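Local atomic coordinates of arginyl-trna synthetase (Thermus thermophilus, PDB entry 1IQ0), a protein that probably attaches L-arginine to its cognate tRNA at the expense of ATP, as a monomeric class I aminoacyl-tRNA synthetase. Residues 500-505 with 551-556; 485-490 with 565-570; 495-500 with 557-562; 533-538 with 574-579. All blocks are in the same frame, centred on the assembly; numbering follows the deposited sequence.

Contact 1. Residues 500-505 with 551-556; sequences PYERAL and PATPVL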
loop_
_atom_site.group_PDB
_atom_site.type_symbol
_atom_site.label_atom_id
_atom_site.label_comp_id
_atom_site.label_asym_id
_atom_site.label_seq_id
_atom_site.Cartn_x
_atom_site.Cartn_y
_atom_site.Cartn_z
ATOM N N PRO A 500 17.315 -30.384 10.284
ATOM C CA PRO A 500 17.208 -29.622 9.037
ATOM C C PRO A 500 15.836 -28.945 8.890
ATOM O O PRO A 500 15.702 -27.968 8.148
ATOM C CB PRO A 500 17.450 -30.684 7.965
ATOM C CG PRO A 500 18.447 -31.594 8.632
ATOM C CD PRO A 500 17.851 -31.734 10.028
ATOM N N TYR A 501 14.823 -29.461 9.592
ATOM C CA TYR A 501 13.480 -28.873 9.532
ATOM C C TYR A 501 13.464 -27.519 10.232
ATOM O O TYR A 501 12.852 -26.570 9.740
ATOM C CB TYR A 501 12.440 -29.771 10.208
ATOM C CG TYR A 501 12.092 -31.033 9.450
ATOM C CD1 TYR A 501 12.620 -32.265 9.830
ATOM C CD2 TYR A 501 11.214 -30.997 8.365
ATOM C CE1 TYR A 501 12.280 -33.439 9.149
ATOM C CE2 TYR A 501 10.867 -32.163 7.678
ATOM C CZ TYR A 501 11.404 -33.380 8.081
ATOM O OH TYR A 501 11.052 -34.532 7.416
ATOM N N GLU A 502 14.109 -27.437 11.395
ATOM C CA GLU A 502 14.167 -26.180 12.133
ATOM C C GLU A 502 14.984 -25.163 11.334
ATOM O O GLU A 502 14.599 -24.002 11.216
ATOM C CB GLU A 502 14.828 -26.371 13.506
ATOM C CG GLU A 502 13.923 -26.946 14.583
ATOM C CD GLU A 502 13.463 -28.349 14.265
ATOM O OE1 GLU A 502 12.235 -28.547 14.156
ATOM O OE2 GLU A 502 14.328 -29.251 14.120
ATOM N N ARG A 503 16.107 -25.616 10.786
ATOM C CA ARG A 503 16.991 -24.745 10.020
ATOM C C ARG A 503 16.301 -24.146 8.802
ATOM O O ARG A 503 16.337 -22.937 8.594
ATOM C CB ARG A 503 18.239 -25.515 9.579
ATOM C CG ARG A 503 19.257 -24.654 8.840
ATOM C CD ARG A 503 20.426 -25.471 8.309
ATOM N NE ARG A 503 21.208 -24.717 7.330
ATOM C CZ ARG A 503 22.016 -23.707 7.631
ATOM N NH1 ARG A 503 22.160 -23.327 8.892
ATOM N NH2 ARG A 503 22.672 -23.071 6.672
ATOM N N ALA A 504 15.675 -24.999 7.997
ATOM C CA ALA A 504 14.978 -24.553 6.795
ATOM C C ALA A 504 13.891 -23.528 7.120
ATOM O O ALA A 504 13.759 -22.523 6.429
ATOM C CB ALA A 504 14.368 -25.756 6.064
ATOM N N LEU A 505 13.110 -23.779 8.164
ATOM C CA LEU A 505 12.050 -22.852 8.544
ATOM C C LEU A 505 12.623 -21.539 9.079
ATOM O O LEU A 505 12.148 -20.461 8.736
ATOM C CB LEU A 505 11.140 -23.475 9.603
ATOM C CG LEU A 505 10.028 -22.564 10.141
ATOM C CD1 LEU A 505 9.163 -22.050 8.984
ATOM C CD2 LEU A 505 9.179 -23.337 11.131
ATOM N N PRO A 551 4.977 -38.176 13.135
ATOM C CA PRO A 551 5.261 -36.763 12.857
ATOM C C PRO A 551 6.766 -36.577 12.934
ATOM O O PRO A 551 7.398 -37.116 13.835
ATOM C CB PRO A 551 4.543 -36.034 13.989
ATOM C CG PRO A 551 3.397 -36.973 14.341
ATOM C CD PRO A 551 4.082 -38.321 14.299
ATOM N N ALA A 552 7.351 -35.830 12.005
ATOM C CA ALA A 552 8.797 -35.634 12.043
ATOM C C ALA A 552 9.167 -34.343 12.758
ATOM O O ALA A 552 10.329 -34.119 13.092
ATOM C CB ALA A 552 9.377 -35.633 10.618
ATOM N N THR A 553 8.176 -33.501 13.030
ATOM C CA THR A 553 8.480 -32.233 13.680
ATOM C C THR A 553 7.582 -31.902 14.880
ATOM O O THR A 553 7.285 -30.731 15.135
ATOM C CB THR A 553 8.400 -31.108 12.629
ATOM O OG1 THR A 553 9.050 -29.933 13.122
ATOM C CG2 THR A 553 6.963 -30.798 12.307
ATOM N N PRO A 554 7.180 -32.924 15.661
ATOM C CA PRO A 554 6.313 -32.661 16.816
ATOM C C PRO A 554 6.925 -31.706 17.839
ATOM O O PRO A 554 8.133 -31.719 18.071
ATOM C CB PRO A 554 6.062 -34.060 17.384
ATOM C CG PRO A 554 7.390 -34.762 17.130
ATOM C CD PRO A 554 7.709 -34.305 15.696
ATOM N N VAL A 555 6.076 -30.879 18.444
ATOM C CA VAL A 555 6.512 -29.904 19.437
ATOM C C VAL A 555 6.275 -30.380 20.873
ATOM O O VAL A 555 7.212 -30.526 21.655
ATOM C CB VAL A 555 5.760 -28.551 19.268
ATOM C CG1 VAL A 555 6.308 -27.519 20.250
ATOM C CG2 VAL A 555 5.889 -28.051 17.853
ATOM N N LEU A 556 5.013 -30.623 21.207
ATOM C CA LEU A 556 4.636 -31.031 22.556
ATOM C C LEU A 556 5.183 -32.385 23.003
ATOM O O LEU A 556 5.330 -32.631 24.199
ATOM C CB LEU A 556 3.109 -30.994 22.701
ATOM C CG LEU A 556 2.454 -29.628 22.414
ATOM C CD1 LEU A 556 0.949 -29.710 22.671
ATOM C CD2 LEU A 556 3.072 -28.547 23.298
#
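The phenol end of Y501, on the first turn of helix 500-509, comes down beside the methyl group of A552 in the loop that follows strand 550-551. A552 CB lies 3.8 Å from Y501 OH and 3.9 Å from Y501 CE1. The methyl thus meets one corner of the ring at a slant, neither squarely over the face nor at the edge. CG of Y501 lies anti to its carbonyl carbon (chi1 -72°), which sets the ring so that its CE1, CZ and OH come beside the A552 methyl. The hydroxyl of Y501 makes its hydrogen bond to the carboxylate of E547 in strand 546-547, so the same group packs on A552 and holds a polar partner next to it.

One residue on, E502 leaves the helix less directly. Its chain bends at chi2 (64°) and brings OE1 to 3.6 Å from OG1 of T553, while the two side chains slide past each other in opposite directions. That separation is too long to count as a hydrogen bond. The bonded partners of E502 are others: OE1 takes a salt bridge from R566 and a hydrogen bond with Y542 OH, and OE2 is joined to T499 OG1.

Chemically, the loop meets the helix through apolar packing of a methyl on the phenol and a loose carboxylate-hydroxyl approach, and the bonds to E502 come from outside the two segments. Several bonds fix this buried carboxylate, and the salt bridge to R566 would probably help to keep it ionised.

Contact 2. Residues 485-490 with 565-570; sequences RKAGEW and LRLSLV
Helix 470-487 ends at A487, the chain turns through G488 with a positive phi, and W490 then comes alongside helix 562-583, where its CA lies 7.7 Å from that of L567. The indole of W490 lies over L567, with CB of the leucine 3.6 Å from the centroid of the five-membered ring. The line between them is only 13° off the ring normal, a clear CH-pi contact over one face. Further out on the leucine, CD1 extends onward past the indole and reaches W490 CB at 3.5 Å. The other methyl of the same fork, CD2, presses on A487 CB at 3.4 Å, tight for two carbons, so L567 fills the angle between the helix end and the indole.

The indole is also held at its edge. Its NE1 donates to OG of S568 at 3.1 Å, with an N-H...O angle of 163°, and the hydroxyl oxygen, also weakly hydrogen-bonded to E564 O, lies close to the ring plane. CG of W490 sits between the backbone N and the carbonyl carbon (chi1 69°), a rotation that brings one face onto L567 and points the pyrrole N-H at the serine. With the face and the edge engaged by consecutive residues of one helix, the ring has little freedom to rotate. E564 and Q571, a turn to each side on that helix, also touch the indole.

In this helix-end packing a positive-phi glycine turns the chain so that W490 packs on a neighbouring helix of the largely helical, DALR-type anticodon-binding domain.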
loop_
_atom_site.group_PDB
_atom_site.type_symbol
_atom_site.label_atom_id
_atom_site.label_comp_id
_atom_site.label_asym_id
_atom_site.label_seq_id
_atom_site.Cartn_x
_atom_site.Cartn_y
_atom_site.Cartn_z
ATOM N N ARG A 485 -0.676 -21.987 22.779
ATOM C CA ARG A 485 -1.750 -21.938 23.759
ATOM C C ARG A 485 -1.702 -23.200 24.628
ATOM O O ARG A 485 -1.784 -23.133 25.858
ATOM C CB ARG A 485 -3.079 -21.847 23.013
ATOM C CG ARG A 485 -4.277 -21.380 23.810
ATOM C CD ARG A 485 -5.492 -21.314 22.879
ATOM N NE ARG A 485 -5.205 -20.518 21.682
ATOM C CZ ARG A 485 -5.553 -20.859 20.441
ATOM N NH1 ARG A 485 -6.210 -21.990 20.211
ATOM N NH2 ARG A 485 -5.237 -20.071 19.421
ATOM N N LYS A 486 -1.551 -24.347 23.973
ATOM C CA LYS A 486 -1.498 -25.638 24.652
ATOM C C LYS A 486 -0.207 -25.882 25.429
ATOM O O LYS A 486 -0.206 -26.609 26.424
ATOM C CB LYS A 486 -1.697 -26.763 23.627
ATOM C CG LYS A 486 -3.098 -26.792 23.039
ATOM C CD LYS A 486 -3.165 -27.549 21.724
ATOM C CE LYS A 486 -4.569 -27.445 21.137
ATOM N NZ LYS A 486 -4.689 -28.022 19.771
ATOM N N ALA A 487 0.882 -25.266 24.984
ATOM C CA ALA A 487 2.183 -25.447 25.620
ATOM C C ALA A 487 2.368 -24.706 26.932
ATOM O O ALA A 487 3.031 -25.207 27.841
ATOM C CB ALA A 487 3.298 -25.044 24.651
ATOM N N GLY A 488 1.788 -23.515 27.034
ATOM C CA GLY A 488 1.959 -22.733 28.242
ATOM C C GLY A 488 3.356 -22.146 28.201
ATOM O O GLY A 488 3.885 -21.889 27.122
ATOM N N GLU A 489 3.965 -21.938 29.360
ATOM C CA GLU A 489 5.311 -21.377 29.412
ATOM C C GLU A 489 6.365 -22.446 29.131
ATOM O O GLU A 489 6.135 -23.635 29.361
ATOM C CB GLU A 489 5.573 -20.756 30.787
ATOM C CG GLU A 489 4.678 -19.574 31.129
ATOM C CD GLU A 489 4.881 -18.396 30.194
ATOM O OE1 GLU A 489 6.038 -17.947 30.045
ATOM O OE2 GLU A 489 3.885 -17.916 29.611
ATOM N N TRP A 490 7.516 -22.021 28.620
ATOM C CA TRP A 490 8.604 -22.943 28.338
ATOM C C TRP A 490 9.930 -22.239 28.592
ATOM O O TRP A 490 9.983 -21.009 28.662
ATOM C CB TRP A 490 8.521 -23.463 26.895
ATOM C CG TRP A 490 8.805 -22.453 25.824
ATOM C CD1 TRP A 490 10.017 -22.165 25.267
ATOM C CD2 TRP A 490 7.847 -21.625 25.152
ATOM N NE1 TRP A 490 9.874 -21.212 24.282
ATOM C CE2 TRP A 490 8.551 -20.862 24.194
ATOM C CE3 TRP A 490 6.458 -21.456 25.267
ATOM C CZ2 TRP A 490 7.916 -19.943 23.354
ATOM C CZ3 TRP A 490 5.822 -20.539 24.430
ATOM C CH2 TRP A 490 6.554 -19.795 23.486
ATOM N N LEU A 565 13.040 -25.356 21.772
ATOM C CA LEU A 565 13.498 -24.813 20.497
ATOM C C LEU A 565 12.336 -24.667 19.515
ATOM O O LEU A 565 12.177 -23.618 18.884
ATOM C CB LEU A 565 14.565 -25.718 19.876
ATOM C CG LEU A 565 14.898 -25.451 18.403
ATOM C CD1 LEU A 565 15.447 -24.037 18.226
ATOM C CD2 LEU A 565 15.907 -26.470 17.925
ATOM N N ARG A 566 11.527 -25.718 19.384
ATOM C CA ARG A 566 10.399 -25.678 18.463
ATOM C C ARG A 566 9.330 -24.684 18.883
ATOM O O ARG A 566 8.701 -24.053 18.031
ATOM C CB ARG A 566 9.808 -27.078 18.269
ATOM C CG ARG A 566 10.703 -27.923 17.368
ATOM C CD ARG A 566 10.201 -29.329 17.122
ATOM N NE ARG A 566 11.118 -30.006 16.207
ATOM C CZ ARG A 566 11.286 -31.321 16.143
ATOM N NH1 ARG A 566 10.594 -32.130 16.943
ATOM N NH2 ARG A 566 12.160 -31.821 15.285
ATOM N N LEU A 567 9.130 -24.524 20.187
ATOM C CA LEU A 567 8.140 -23.570 20.672
ATOM C C LEU A 567 8.577 -22.138 20.332
ATOM O O LEU A 567 7.754 -21.319 19.921
ATOM C CB LEU A 567 7.932 -23.725 22.183
ATOM C CG LEU A 567 7.066 -24.914 22.625
ATOM C CD1 LEU A 567 7.131 -25.076 24.134
ATOM C CD2 LEU A 567 5.626 -24.693 22.176
ATOM N N SER A 568 9.865 -21.838 20.495
ATOM C CA SER A 568 10.372 -20.498 20.183
ATOM C C SER A 568 10.305 -20.238 18.679
ATOM O O SER A 568 10.032 -19.121 18.243
ATOM C CB SER A 568 11.812 -20.331 20.672
ATOM O OG SER A 568 11.869 -20.322 22.087
ATOM N N LEU A 569 10.549 -21.276 17.886
ATOM C CA LEU A 569 10.487 -21.139 16.437
ATOM C C LEU A 569 9.032 -20.931 16.021
ATOM O O LEU A 569 8.735 -20.129 15.133
ATOM C CB LEU A 569 11.048 -22.388 15.767
ATOM C CG LEU A 569 11.184 -22.370 14.247
ATOM C CD1 LEU A 569 12.053 -21.188 13.819
ATOM C CD2 LEU A 569 11.800 -23.689 13.783
ATOM N N VAL A 570 8.127 -21.666 16.667
ATOM C CA VAL A 570 6.704 -21.552 16.381
ATOM C C VAL A 570 6.231 -20.149 16.767
ATOM O O VAL A 570 5.436 -19.534 16.061
ATOM C CB VAL A 570 5.892 -22.615 17.172
ATOM C CG1 VAL A 570 4.405 -22.276 17.143
ATOM C CG2 VAL A 570 6.122 -24.006 16.555
#

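Contact 3. Residues 495-500 with 557-562; sequences LSQATP and TAPEGL
The side-chain amide nitrogen of Q497 has two hydrogen-bond partners: NE2 donates to the backbone O of E560 at 2.9 Å and is hydrogen-bonded as well to the carboxylate of D494, just before its own segment. The bond to E560 is fairly straight, with an N-H...O angle of 158°. It arrives in the carbonyl plane on a lone pair, with a C=O...N angle of 135°, and the oxygen lies near the plane of the glutamine amide. Beyond CG the side chain of Q497 is extended, which lets it span the gap between the two loops.

As it crosses, the amide passes close to G561, whose CA is 3.4 Å from Q497 NE2. This glycine, with positive phi (95°), lets the amide come so near the backbone. Q497 OE1 lies 3.8 Å from L562 CB. The aliphatic part of the glutamine also packs here, with Q497 CB 4.1 Å from L562 CG, while P559 stands at the rim, its CG 4.3 Å from Q497 OE1. Backbone hydrogen bonding between G561 and D494 ties the two loops together beside the glutamine.

The joint lies at the surface, where two helices begin. G561 is the N-cap of helix 562-583, and its N is bonded to the E564 carboxylate. T499 is the N-cap of helix 500-509, with its hydroxyl on the N of Y501. In the same segment as Q497, L495 and A498 pack against helix 84-92 and against L565 of helix 562-583.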
loop_
_atom_site.group_PDB
_atom_site.type_symbol
_atom_site.label_atom_id
_atom_site.label_comp_id
_atom_site.label_asym_id
_atom_site.label_seq_id
_atom_site.Cartn_x
_atom_site.Cartn_y
_atom_site.Cartn_z
ATOM N N LEU A 495 19.480 -24.912 21.005
ATOM C CA LEU A 495 19.796 -24.791 19.589
ATOM C C LEU A 495 20.560 -25.969 18.999
ATOM O O LEU A 495 20.411 -26.272 17.814
ATOM C CB LEU A 495 20.573 -23.496 19.337
ATOM C CG LEU A 495 19.943 -22.207 19.877
ATOM C CD1 LEU A 495 20.755 -21.019 19.397
ATOM C CD2 LEU A 495 18.501 -22.075 19.413
ATOM N N SER A 496 21.365 -26.643 19.815
ATOM C CA SER A 496 22.157 -27.776 19.325
ATOM C C SER A 496 21.323 -28.977 18.863
ATOM O O SER A 496 21.812 -29.815 18.104
ATOM C CB SER A 496 23.147 -28.238 20.401
ATOM O OG SER A 496 22.476 -28.859 21.487
ATOM N N GLN A 497 20.075 -29.064 19.318
ATOM C CA GLN A 497 19.210 -30.179 18.929
ATOM C C GLN A 497 18.421 -29.928 17.634
ATOM O O GLN A 497 17.618 -30.762 17.215
ATOM C CB GLN A 497 18.239 -30.520 20.069
ATOM C CG GLN A 497 18.914 -31.068 21.335
ATOM C CD GLN A 497 17.910 -31.605 22.339
ATOM O OE1 GLN A 497 17.152 -32.528 22.039
ATOM N NE2 GLN A 497 17.897 -31.028 23.540
ATOM N N ALA A 498 18.665 -28.790 16.994
ATOM C CA ALA A 498 17.968 -28.440 15.758
ATOM C C ALA A 498 18.194 -29.436 14.623
ATOM O O ALA A 498 19.304 -29.922 14.424
ATOM C CB ALA A 498 18.386 -27.040 15.306
ATOM N N THR A 499 17.131 -29.734 13.880
ATOM C CA THR A 499 17.220 -30.646 12.739
ATOM C C THR A 499 17.107 -29.787 11.470
ATOM O O THR A 499 16.846 -28.591 11.554
ATOM C CB THR A 499 16.057 -31.685 12.737
ATOM O OG1 THR A 499 14.821 -31.029 12.407
ATOM C CG2 THR A 499 15.914 -32.345 14.123
ATOM N N PRO A 500 17.315 -30.384 10.284
ATOM C CA PRO A 500 17.208 -29.622 9.037
ATOM C C PRO A 500 15.836 -28.945 8.890
ATOM O O PRO A 500 15.702 -27.968 8.148
ATOM C CB PRO A 500 17.450 -30.684 7.965
ATOM C CG PRO A 500 18.447 -31.594 8.632
ATOM C CD PRO A 500 17.851 -31.734 10.028
ATOM N N THR A 557 5.495 -33.254 22.052
ATOM C CA THR A 557 6.033 -34.568 22.377
ATOM C C THR A 557 7.540 -34.641 22.156
ATOM O O THR A 557 8.138 -35.709 22.275
ATOM C CB THR A 557 5.366 -35.669 21.537
ATOM O OG1 THR A 557 5.453 -35.327 20.148
ATOM C CG2 THR A 557 3.909 -35.838 21.938
ATOM N N ALA A 558 8.155 -33.507 21.833
ATOM C CA ALA A 558 9.595 -33.476 21.617
ATOM C C ALA A 558 10.284 -33.492 22.973
ATOM O O ALA A 558 9.735 -32.997 23.961
ATOM C CB ALA A 558 9.995 -32.216 20.835
ATOM N N PRO A 559 11.491 -34.079 23.042
ATOM C CA PRO A 559 12.252 -34.154 24.295
ATOM C C PRO A 559 12.759 -32.792 24.753
ATOM O O PRO A 559 12.800 -31.843 23.972
ATOM C CB PRO A 559 13.393 -35.115 23.954
ATOM C CG PRO A 559 13.601 -34.889 22.467
ATOM C CD PRO A 559 12.163 -34.840 21.971
ATOM N N GLU A 560 13.142 -32.712 26.024
ATOM C CA GLU A 560 13.646 -31.482 26.616
ATOM C C GLU A 560 14.708 -30.851 25.730
ATOM O O GLU A 560 15.559 -31.546 25.189
ATOM C CB GLU A 560 14.235 -31.769 27.998
ATOM C CG GLU A 560 14.758 -30.535 28.710
ATOM C CD GLU A 560 15.186 -30.835 30.130
ATOM O OE1 GLU A 560 14.332 -31.290 30.919
ATOM O OE2 GLU A 560 16.373 -30.620 30.458
ATOM N N GLY A 561 14.647 -29.532 25.586
ATOM C CA GLY A 561 15.605 -28.830 24.750
ATOM C C GLY A 561 15.063 -28.629 23.351
ATOM O O GLY A 561 15.064 -27.512 22.829
ATOM N N LEU A 562 14.592 -29.709 22.738
ATOM C CA LEU A 562 14.036 -29.632 21.391
ATOM C C LEU A 562 12.645 -29.006 21.454
ATOM O O LEU A 562 12.270 -28.221 20.582
ATOM C CB LEU A 562 13.920 -31.024 20.774
ATOM C CG LEU A 562 14.259 -31.185 19.289
ATOM C CD1 LEU A 562 13.611 -32.482 18.763
ATOM C CD2 LEU A 562 13.794 -29.976 18.493
#

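Contact 4. Residues 533-538 with 574-579; sequences LDLAAS and QRTLAT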
loop_
_atom_site.group_PDB
_atom_site.type_symbol
_atom_site.label_atom_id
_atom_site.label_comp_id
_atom_site.label_asym_id
_atom_site.label_seq_id
_atom_site.Cartn_x
_atom_site.Cartn_y
_atom_site.Cartn_z
ATOM N N LEU A 533 2.751 -15.692 1.819
ATOM C CA LEU A 533 2.250 -16.933 1.243
ATOM C C LEU A 533 3.354 -17.978 1.363
ATOM O O LEU A 533 3.106 -19.110 1.783
ATOM C CB LEU A 533 1.884 -16.743 -0.234
ATOM C CG LEU A 533 0.530 -16.083 -0.517
ATOM C CD1 LEU A 533 0.329 -15.913 -2.019
ATOM C CD2 LEU A 533 -0.578 -16.953 0.061
ATOM N N ASP A 534 4.575 -17.589 0.997
ATOM C CA ASP A 534 5.714 -18.493 1.071
ATOM C C ASP A 534 6.000 -18.952 2.503
ATOM O O ASP A 534 6.296 -20.121 2.736
ATOM C CB ASP A 534 6.968 -17.829 0.494
ATOM C CG ASP A 534 6.840 -17.513 -0.991
ATOM O OD1 ASP A 534 6.053 -18.190 -1.685
ATOM O OD2 ASP A 534 7.541 -16.603 -1.473
ATOM N N LEU A 535 5.915 -18.033 3.461
ATOM C CA LEU A 535 6.186 -18.386 4.845
ATOM C C LEU A 535 5.102 -19.319 5.378
ATOM O O LEU A 535 5.395 -20.276 6.097
ATOM C CB LEU A 535 6.274 -17.136 5.720
ATOM C CG LEU A 535 6.676 -17.424 7.175
ATOM C CD1 LEU A 535 8.063 -18.108 7.217
ATOM C CD2 LEU A 535 6.696 -16.128 7.961
ATOM N N ALA A 536 3.853 -19.042 5.021
ATOM C CA ALA A 536 2.751 -19.874 5.466
ATOM C C ALA A 536 2.898 -21.267 4.858
ATOM O O ALA A 536 2.582 -22.270 5.504
ATOM C CB ALA A 536 1.423 -19.249 5.065
ATOM N N ALA A 537 3.389 -21.329 3.623
ATOM C CA ALA A 537 3.592 -22.609 2.945
ATOM C C ALA A 537 4.711 -23.382 3.642
ATOM O O ALA A 537 4.640 -24.604 3.795
ATOM C CB ALA A 537 3.957 -22.386 1.468
ATOM N N SER A 538 5.753 -22.656 4.044
ATOM C CA SER A 538 6.897 -23.247 4.733
ATOM C C SER A 538 6.454 -23.773 6.101
ATOM O O SER A 538 6.864 -24.850 6.529
ATOM C CB SER A 538 7.995 -22.196 4.905
ATOM O OG SER A 538 9.105 -22.717 5.612
ATOM N N GLN A 574 4.557 -17.307 14.376
ATOM C CA GLN A 574 3.240 -16.730 14.625
ATOM C C GLN A 574 3.341 -15.208 14.720
ATOM O O GLN A 574 2.485 -14.493 14.211
ATOM C CB GLN A 574 2.630 -17.296 15.910
ATOM C CG GLN A 574 3.176 -16.694 17.181
ATOM C CD GLN A 574 2.225 -15.707 17.824
ATOM O OE1 GLN A 574 1.388 -15.097 17.158
ATOM N NE2 GLN A 574 2.364 -15.529 19.131
ATOM N N ARG A 575 4.383 -14.719 15.383
ATOM C CA ARG A 575 4.584 -13.284 15.511
ATOM C C ARG A 575 4.861 -12.654 14.142
ATOM O O ARG A 575 4.365 -11.575 13.840
ATOM C CB ARG A 575 5.749 -12.990 16.456
ATOM C CG ARG A 575 5.424 -13.169 17.929
ATOM C CD ARG A 575 6.673 -12.951 18.764
ATOM N NE ARG A 575 6.402 -12.992 20.198
ATOM C CZ ARG A 575 7.337 -12.848 21.132
ATOM N NH1 ARG A 575 8.604 -12.658 20.781
ATOM N NH2 ARG A 575 7.006 -12.885 22.416
ATOM N N THR A 576 5.642 -13.338 13.314
ATOM C CA THR A 576 5.966 -12.819 11.987
ATOM C C THR A 576 4.728 -12.769 11.089
ATOM O O THR A 576 4.538 -11.812 10.336
ATOM C CB THR A 576 7.064 -13.670 11.316
ATOM O OG1 THR A 576 8.257 -13.595 12.105
ATOM C CG2 THR A 576 7.361 -13.162 9.909
ATOM N N LEU A 577 3.887 -13.797 11.164
ATOM C CA LEU A 577 2.677 -13.799 10.357
ATOM C C LEU A 577 1.691 -12.741 10.865
ATOM O O LEU A 577 1.034 -12.071 10.067
ATOM C CB LEU A 577 2.021 -15.176 10.374
ATOM C CG LEU A 577 2.781 -16.276 9.636
ATOM C CD1 LEU A 577 1.963 -17.553 9.679
ATOM C CD2 LEU A 577 3.043 -15.849 8.176
ATOM N N ALA A 578 1.598 -12.583 12.187
ATOM C CA ALA A 578 0.690 -11.595 12.779
ATOM C C ALA A 578 1.105 -10.182 12.378
ATOM O O ALA A 578 0.272 -9.372 11.983
ATOM C CB ALA A 578 0.681 -11.719 14.318
ATOM N N THR A 579 2.399 -9.898 12.486
ATOM C CA THR A 579 2.937 -8.591 12.127
ATOM C C THR A 579 2.777 -8.338 10.627
ATOM O O THR A 579 2.294 -7.283 10.219
ATOM C CB THR A 579 4.424 -8.491 12.527
ATOM O OG1 THR A 579 4.518 -8.535 13.957
ATOM C CG2 THR A 579 5.049 -7.182 12.020
#
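L535 of helix 525-544 and the pair T576 and L577 of helix 562-583 meet in a wholly apolar helix-helix contact inside the helical bundle of the anticodon-binding domain. The closest atoms are all methyl carbons. CD2 of L535 touches two partners that lie nearly at right angles to each other about it, 3.6 Å away at T576 CG2 and 3.7 Å away at L577 CD2. The leucine side chain crosses that of the threonine at about a right angle and that of L577 obliquely.

Torsions set up this meeting. CG of L535 is anti to the backbone N (chi1 -175°), which sends the fork across the gap to the other helix. The methyl of T576 meets the leucine while its OG1 is hydrogen-bonded to the backbone O of S572, one turn earlier on its own helix.

Further out, helix 500-509 borders the same place, with L509 touching both L535 and T576 and D508 also packing on L535. F512, at the start of helix 512-522, rests on T576, and Y472 of helix 470-487 touches A536. The three touching residues are buried, and the branch carbon of L535 also approaches the far helix, CG lying 4.1 Å from L577 CD2.

All four contacts belong to the C-terminal anticodon-binding domain, and helix 562-583 or the loop leading into it supplies one side of each. Along the chain the first segments run in the order contact 2, contact 3, contact 1, contact 4; contact 3 encloses contact 1, and contact 2 encloses both, whereas contact 4 crosses the other three. Contacts 1 and 3 are centred about 8 Å apart and share P500. R566, from contact 2, reaches E502 and P554 of contact 1. Contact 4 lies deeper, its centre about 16 Å from those of contacts 1 and 2. Helix 562-583 and its leading loop thus meet helix 470-487, helix 500-509 with the loop before it, and helix 525-544, tying the domain together.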